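Local coordinates for protein UL37 (Suid herpesvirus 1, PDB 4K70) that is an inner tegument protein of a herpesvirus, with a likely role in control of viral trafficking, this chain being its N-terminal half, at residues Asp243-Asn254 and Arg286-Leu297. Residues are numbered along the deposited sequence; the frame is centred on the assembly and turned at random.
With NA (sodium ion), chain K; NA (sodium ion), chain J.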
ATOM      1  N   ASP A 243      18.428 -18.018  29.840  1.00 39.03           N
ATOM      2  CA  ASP A 243      18.349 -19.089  30.827  1.00 40.38           C
ATOM      3  C   ASP A 243      18.890 -20.389  30.235  1.00 40.06           C
ATOM      4  O   ASP A 243      18.331 -20.919  29.273  1.00 41.33           O
ATOM      5  CB  ASP A 243      16.893 -19.270  31.264  1.00 40.77           C
ATOM      6  CG  ASP A 243      16.751 -20.135  32.504  1.00 44.72           C
ATOM      7  OD1 ASP A 243      17.680 -20.914  32.801  1.00 44.01           O
ATOM      8  OD2 ASP A 243      15.702 -20.034  33.179  1.00 47.72           O
ATOM      9  N   GLU A 244      19.980 -20.898  30.805  1.00 45.44           N
ATOM     10  CA  GLU A 244      20.625 -22.113  30.288  1.00 43.14           C
ATOM     11  C   GLU A 244      19.728 -23.356  30.368  1.00 38.59           C
ATOM     12  O   GLU A 244      19.976 -24.353  29.691  1.00 36.63           O
ATOM     13  CB  GLU A 244      21.945 -22.375  31.021  1.00 50.31           C
ATOM     14  CG  GLU A 244      22.992 -21.270  30.861  1.00 61.36           C
ATOM     15  CD  GLU A 244      23.831 -21.427  29.599  1.00 65.02           C
ATOM     16  OE1 GLU A 244      23.974 -22.574  29.107  1.00 64.07           O
ATOM     17  OE2 GLU A 244      24.351 -20.403  29.102  1.00 61.39           O
ATOM     18  N   ALA A 245      18.693 -23.287  31.195  1.00 39.04           N
ATOM     19  CA  ALA A 245      17.697 -24.353  31.279  1.00 40.78           C
ATOM     20  C   ALA A 245      16.909 -24.506  29.973  1.00 39.90           C
ATOM     21  O   ALA A 245      16.278 -25.533  29.738  1.00 37.07           O
ATOM     22  CB  ALA A 245      16.751 -24.096  32.429  1.00 36.18           C
ATOM     23  N   ALA A 246      16.946 -23.487  29.122  1.00 35.16           N
ATOM     24  CA  ALA A 246      16.169 -23.517  27.891  1.00 33.04           C
ATOM     25  C   ALA A 246      16.867 -24.314  26.799  1.00 35.11           C
ATOM     26  O   ALA A 246      16.266 -24.610  25.770  1.00 34.16           O
ATOM     27  CB  ALA A 246      15.856 -22.091  27.411  1.00 34.94           C
ATOM     28  N   LEU A 247      18.134 -24.657  27.027  1.00 35.17           N
ATOM     29  CA  LEU A 247      18.938 -25.358  26.038  1.00 34.65           C
ATOM     30  C   LEU A 247      19.004 -26.862  26.309  1.00 36.95           C
ATOM     31  O   LEU A 247      19.047 -27.294  27.457  1.00 35.86           O
ATOM     32  CB  LEU A 247      20.362 -24.797  26.011  1.00 39.81           C
ATOM     33  CG  LEU A 247      20.658 -23.421  25.411  1.00 41.08           C
ATOM     34  CD1 LEU A 247      22.098 -23.064  25.708  1.00 41.79           C
ATOM     35  CD2 LEU A 247      20.416 -23.423  23.909  1.00 32.07           C
ATOM     36  N   VAL A 248      19.025 -27.651  25.242  1.00 36.95           N
ATOM     37  CA  VAL A 248      19.169 -29.102  25.373  1.00 39.26           C
ATOM     38  C   VAL A 248      20.625 -29.460  25.690  1.00 40.02           C
ATOM     39  O   VAL A 248      21.541 -29.086  24.951  1.00 38.56           O
ATOM     40  CB  VAL A 248      18.718 -29.849  24.083  1.00 38.55           C
ATOM     41  CG1 VAL A 248      19.062 -31.343  24.168  1.00 40.25           C
ATOM     42  CG2 VAL A 248      17.228 -29.658  23.836  1.00 36.07           C
ATOM     43  N   PRO A 249      20.841 -30.177  26.802  1.00 40.21           N
ATOM     44  CA  PRO A 249      22.168 -30.677  27.196  1.00 43.26           C
ATOM     45  C   PRO A 249      22.913 -31.395  26.062  1.00 45.10           C
ATOM     46  O   PRO A 249      22.316 -32.188  25.327  1.00 41.52           O
ATOM     47  CB  PRO A 249      21.853 -31.668  28.322  1.00 42.56           C
ATOM     48  CG  PRO A 249      20.325 -31.811  28.331  1.00 47.14           C
ATOM     49  CD  PRO A 249      19.799 -30.543  27.774  1.00 39.51           C
ATOM     50  N   VAL A 250      24.200 -31.094  25.911  1.00 43.49           N
ATOM     51  CA  VAL A 250      25.033 -31.788  24.939  1.00 44.66           C
ATOM     52  C   VAL A 250      25.068 -33.271  25.293  1.00 44.73           C
ATOM     53  O   VAL A 250      25.129 -33.622  26.468  1.00 48.95           O
ATOM     54  CB  VAL A 250      26.471 -31.237  24.936  1.00 46.49           C
ATOM     55  CG1 VAL A 250      27.348 -32.032  23.978  1.00 48.54           C
ATOM     56  CG2 VAL A 250      26.480 -29.753  24.574  1.00 48.17           C
ATOM     57  N   GLY A 251      25.010 -34.139  24.289  1.00 47.42           N
ATOM     58  CA  GLY A 251      25.118 -35.569  24.534  1.00 44.70           C
ATOM     59  C   GLY A 251      23.781 -36.282  24.610  1.00 47.76           C
ATOM     60  O   GLY A 251      23.720 -37.513  24.550  1.00 48.71           O
ATOM     61  N   GLU A 252      22.702 -35.520  24.755  1.00 47.40           N
ATOM     62  CA  GLU A 252      21.371 -36.104  24.707  1.00 43.18           C
ATOM     63  C   GLU A 252      21.040 -36.367  23.250  1.00 44.12           C
ATOM     64  O   GLU A 252      21.541 -35.668  22.362  1.00 44.96           O
ATOM     65  CB  GLU A 252      20.349 -35.179  25.367  1.00 45.10           C
ATOM     66  CG  GLU A 252      20.035 -35.526  26.822  1.00 49.01           C
ATOM     67  CD  GLU A 252      21.272 -35.741  27.695  1.00 55.84           C
ATOM     68  OE1 GLU A 252      22.138 -36.580  27.353  1.00 61.06           O
ATOM     69  OE2 GLU A 252      21.372 -35.084  28.754  1.00 59.20           O
ATOM     70  N   VAL A 253      20.238 -37.393  22.984  1.00 44.88           N
ATOM     71  CA  VAL A 253      19.964 -37.739  21.595  1.00 45.74           C
ATOM     72  C   VAL A 253      19.175 -36.620  20.927  1.00 46.09           C
ATOM     73  O   VAL A 253      18.321 -35.976  21.559  1.00 41.79           O
ATOM     74  CB  VAL A 253      19.224 -39.090  21.447  1.00 45.36           C
ATOM     75  CG1 VAL A 253      19.803 -40.122  22.421  1.00 39.38           C
ATOM     76  CG2 VAL A 253      17.731 -38.907  21.656  1.00 45.45           C
ATOM     77  N   ASN A 254      19.476 -36.387  19.652  1.00 46.38           N
ATOM     78  CA  ASN A 254      18.861 -35.301  18.892  1.00 49.08           C
ATOM     79  C   ASN A 254      19.198 -33.916  19.444  1.00 43.24           C
ATOM     80  O   ASN A 254      18.499 -32.943  19.151  1.00 47.64           O
ATOM     81  CB  ASN A 254      17.341 -35.485  18.810  1.00 49.91           C
ATOM     82  CG  ASN A 254      16.950 -36.748  18.066  1.00 52.32           C
ATOM     83  OD1 ASN A 254      17.696 -37.227  17.214  1.00 56.12           O
ATOM     84  ND2 ASN A 254      15.781 -37.292  18.382  1.00 50.55           N
ATOM     85  N   ARG A 286      24.430 -26.116  21.176  1.00 41.81           N
ATOM     86  CA  ARG A 286      23.219 -26.669  21.746  1.00 41.87           C
ATOM     87  C   ARG A 286      22.013 -26.033  21.073  1.00 41.36           C
ATOM     88  O   ARG A 286      22.085 -24.901  20.596  1.00 41.80           O
ATOM     89  CB  ARG A 286      23.194 -26.417  23.252  1.00 41.58           C
ATOM     90  CG  ARG A 286      24.468 -26.867  23.938  1.00 42.52           C
ATOM     91  CD  ARG A 286      24.483 -26.443  25.386  1.00 46.06           C
ATOM     92  NE  ARG A 286      23.408 -27.065  26.159  1.00 42.91           N
ATOM     93  CZ  ARG A 286      23.156 -26.781  27.434  1.00 47.94           C
ATOM     94  NH1 ARG A 286      23.902 -25.886  28.076  1.00 47.52           N
ATOM     95  NH2 ARG A 286      22.158 -27.386  28.071  1.00 43.61           N
ATOM     96  N   ARG A 287      20.913 -26.768  21.005  1.00 41.33           N
ATOM     97  CA  ARG A 287      19.696 -26.217  20.443  1.00 38.82           C
ATOM     98  C   ARG A 287      18.704 -25.966  21.564  1.00 37.38           C
ATOM     99  O   ARG A 287      18.798 -26.567  22.644  1.00 32.39           O
ATOM    100  CB  ARG A 287      19.093 -27.168  19.418  1.00 40.70           C
ATOM    101  CG  ARG A 287      18.383 -28.340  20.049  1.00 33.43           C
ATOM    102  CD  ARG A 287      17.666 -29.185  19.010  1.00 39.51           C
ATOM    103  NE  ARG A 287      17.158 -30.396  19.642  1.00 36.89           N
ATOM    104  CZ  ARG A 287      15.916 -30.557  20.084  1.00 39.37           C
ATOM    105  NH1 ARG A 287      15.015 -29.598  19.932  1.00 38.92           N
ATOM    106  NH2 ARG A 287      15.572 -31.696  20.667  1.00 42.32           N
ATOM    107  N   LEU A 288      17.767 -25.055  21.313  1.00 31.88           N
ATOM    108  CA  LEU A 288      16.706 -24.783  22.264  1.00 31.58           C
ATOM    109  C   LEU A 288      15.812 -26.013  22.396  1.00 31.31           C
ATOM    110  O   LEU A 288      15.493 -26.663  21.396  1.00 33.33           O
ATOM    111  CB  LEU A 288      15.882 -23.589  21.797  1.00 27.90           C
ATOM    112  CG  LEU A 288      16.594 -22.235  21.776  1.00 28.59           C
ATOM    113  CD1 LEU A 288      15.686 -21.177  21.178  1.00 27.36           C
ATOM    114  CD2 LEU A 288      17.031 -21.836  23.183  1.00 27.53           C
ATOM    115  N   ARG A 289      15.434 -26.334  23.629  1.00 31.17           N
ATOM    116  CA  ARG A 289      14.443 -27.365  23.902  1.00 31.43           C
ATOM    117  C   ARG A 289      13.149 -27.073  23.128  1.00 35.50           C
ATOM    118  O   ARG A 289      12.768 -25.904  22.951  1.00 29.55           O
ATOM    119  CB  ARG A 289      14.144 -27.417  25.408  1.00 30.95           C
ATOM    120  CG  ARG A 289      15.358 -27.735  26.285  1.00 30.13           C
ATOM    121  CD  ARG A 289      15.072 -27.459  27.746  1.00 30.99           C
ATOM    122  NE  ARG A 289      13.821 -28.083  28.174  1.00 33.10           N
ATOM    123  CZ  ARG A 289      13.254 -27.888  29.357  1.00 37.24           C
ATOM    124  NH1 ARG A 289      13.834 -27.092  30.244  1.00 37.72           N
ATOM    125  NH2 ARG A 289      12.113 -28.491  29.658  1.00 38.25           N
ATOM    126  N   THR A 290      12.492 -28.130  22.648  1.00 30.42           N
ATOM    127  CA  THR A 290      11.185 -27.993  22.018  1.00 29.79           C
ATOM    128  C   THR A 290      10.155 -28.870  22.726  1.00 33.78           C
ATOM    129  O   THR A 290       9.110 -29.184  22.160  1.00 32.77           O
ATOM    130  CB  THR A 290      11.204 -28.290  20.494  1.00 34.21           C
ATOM    131  OG1 THR A 290      11.733 -29.600  20.253  1.00 32.37           O
ATOM    132  CG2 THR A 290      12.047 -27.245  19.718  1.00 29.82           C
ATOM    133  N   ASP A 291      10.447 -29.241  23.974  1.00 30.05           N
ATOM    134  CA  ASP A 291       9.502 -29.995  24.795  1.00 31.86           C
ATOM    135  C   ASP A 291       8.597 -29.036  25.560  1.00 35.34           C
ATOM    136  O   ASP A 291       8.901 -27.847  25.673  1.00 33.45           O
ATOM    137  CB  ASP A 291      10.228 -30.937  25.769  1.00 32.28           C
ATOM    138  CG  ASP A 291      11.017 -30.194  26.827  1.00 32.49           C
ATOM    139  OD1 ASP A 291      12.159 -29.786  26.546  1.00 32.83           O
ATOM    140  OD2 ASP A 291      10.499 -30.019  27.944  1.00 36.39           O
ATOM    141  N   GLN A 292       7.489 -29.556  26.082  1.00 31.00           N
ATOM    142  CA  GLN A 292       6.459 -28.720  26.707  1.00 34.52           C
ATOM    143  C   GLN A 292       7.007 -27.894  27.868  1.00 35.96           C
ATOM    144  O   GLN A 292       6.469 -26.839  28.186  1.00 38.44           O
ATOM    145  CB  GLN A 292       5.274 -29.581  27.183  1.00 36.03           C
ATOM    146  CG  GLN A 292       4.066 -28.792  27.703  1.00 33.08           C
ATOM    147  CD  GLN A 292       3.151 -28.253  26.586  1.00 39.86           C
ATOM    148  OE1 GLN A 292       3.075 -28.824  25.490  1.00 33.07           O
ATOM    149  NE2 GLN A 292       2.446 -27.155  26.873  1.00 38.06           N
ATOM    150  N   GLY A 293       8.080 -28.375  28.491  1.00 36.35           N
ATOM    151  CA  GLY A 293       8.694 -27.688  29.615  1.00 36.48           C
ATOM    152  C   GLY A 293       9.392 -26.383  29.267  1.00 35.90           C
ATOM    153  O   GLY A 293       9.644 -25.556  30.141  1.00 36.44           O
ATOM    154  N   VAL A 294       9.711 -26.195  27.990  1.00 34.00           N
ATOM    155  CA  VAL A 294      10.368 -24.969  27.558  1.00 31.96           C
ATOM    156  C   VAL A 294       9.405 -23.783  27.620  1.00 32.87           C
ATOM    157  O   VAL A 294       9.836 -22.637  27.663  1.00 34.65           O
ATOM    158  CB  VAL A 294      10.958 -25.095  26.130  1.00 32.99           C
ATOM    159  CG1 VAL A 294       9.862 -25.066  25.080  1.00 28.67           C
ATOM    160  CG2 VAL A 294      11.963 -23.976  25.867  1.00 26.94           C
ATOM    161  N   LEU A 295       8.103 -24.056  27.628  1.00 34.50           N
ATOM    162  CA  LEU A 295       7.109 -22.976  27.607  1.00 34.75           C
ATOM    163  C   LEU A 295       7.209 -22.045  28.820  1.00 38.18           C
ATOM    164  O   LEU A 295       7.068 -20.823  28.692  1.00 35.80           O
ATOM    165  CB  LEU A 295       5.692 -23.534  27.461  1.00 36.24           C
ATOM    166  CG  LEU A 295       5.119 -23.491  26.035  1.00 40.15           C
ATOM    167  CD1 LEU A 295       6.188 -23.115  25.024  1.00 33.22           C
ATOM    168  CD2 LEU A 295       4.487 -24.805  25.660  1.00 35.87           C
ATOM    169  N   ALA A 296       7.455 -22.627  29.989  1.00 36.63           N
ATOM    170  CA  ALA A 296       7.688 -21.850  31.200  1.00 38.56           C
ATOM    171  C   ALA A 296       8.906 -20.936  31.079  1.00 39.19           C
ATOM    172  O   ALA A 296       9.063 -19.997  31.858  1.00 38.43           O
ATOM    173  CB  ALA A 296       7.838 -22.779  32.401  1.00 37.45           C
ATOM    174  N   LEU A 297       9.771 -21.211  30.107  1.00 37.06           N
ATOM    175  CA  LEU A 297      10.956 -20.378  29.885  1.00 36.94           C
ATOM    176  C   LEU A 297      10.701 -19.285  28.849  1.00 38.95           C
ATOM    177  O   LEU A 297      11.624 -18.565  28.452  1.00 36.95           O
ATOM    178  CB  LEU A 297      12.148 -21.237  29.441  1.00 40.13           C
ATOM    179  CG  LEU A 297      12.934 -21.988  30.520  1.00 40.91           C
ATOM    180  CD1 LEU A 297      12.102 -22.135  31.768  1.00 38.63           C
ATOM    181  CD2 LEU A 297      13.382 -23.357  30.011  1.00 38.19           C
TER
HETATM  182 NA    NA K1005      24.161 -35.103  27.886  1.00 57.11          NA
HETATM  183 NA    NA J1011       2.960 -31.721  25.243  1.00 44.05          NA
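R286 reaches over L247, V248 and V250. CB lies 3.6 Å from V248 O, CG and CD pack against V250 CG2, and the bend at chi3 (63°) brings the guanidinium back over segment 243-254. There NE gives a nearly straight hydrogen bond to V248 O (3.0 Å), which it meets from above the carbonyl plane. L247 CB sits over one guanidinium face, toward its rim, 3.7 Å from CZ. NH2 comes 3.2 Å from L247 O, and NH1 ends in a long salt bridge to E244 OE1 at 3.5 Å. Arginine suits this place because its methylenes pack while its cation bonds V248 O and pairs with E244.

The backbones form a single bridge between L247 and L288, V248 N bonding to R287 O and R289 N to A246 O. R287 NE binds N254 O, and V248 CG2 sits over the centre of its guanidinium. R289 NH1 bonds to A245 O, while NE and NH2 grip D291 side-on, fixing the guanidinium's rotation. Small A246 lets L297 CD2 come within 3.5 Å of its CA.

V250 O and E252, in a type II turn, bind one sodium ion; Q292 OE1 and H315 O bind another. The contact's centre is about 41 Å from the chain's; L288 packs on helix 260-271 and, with A246, on helix 208-223.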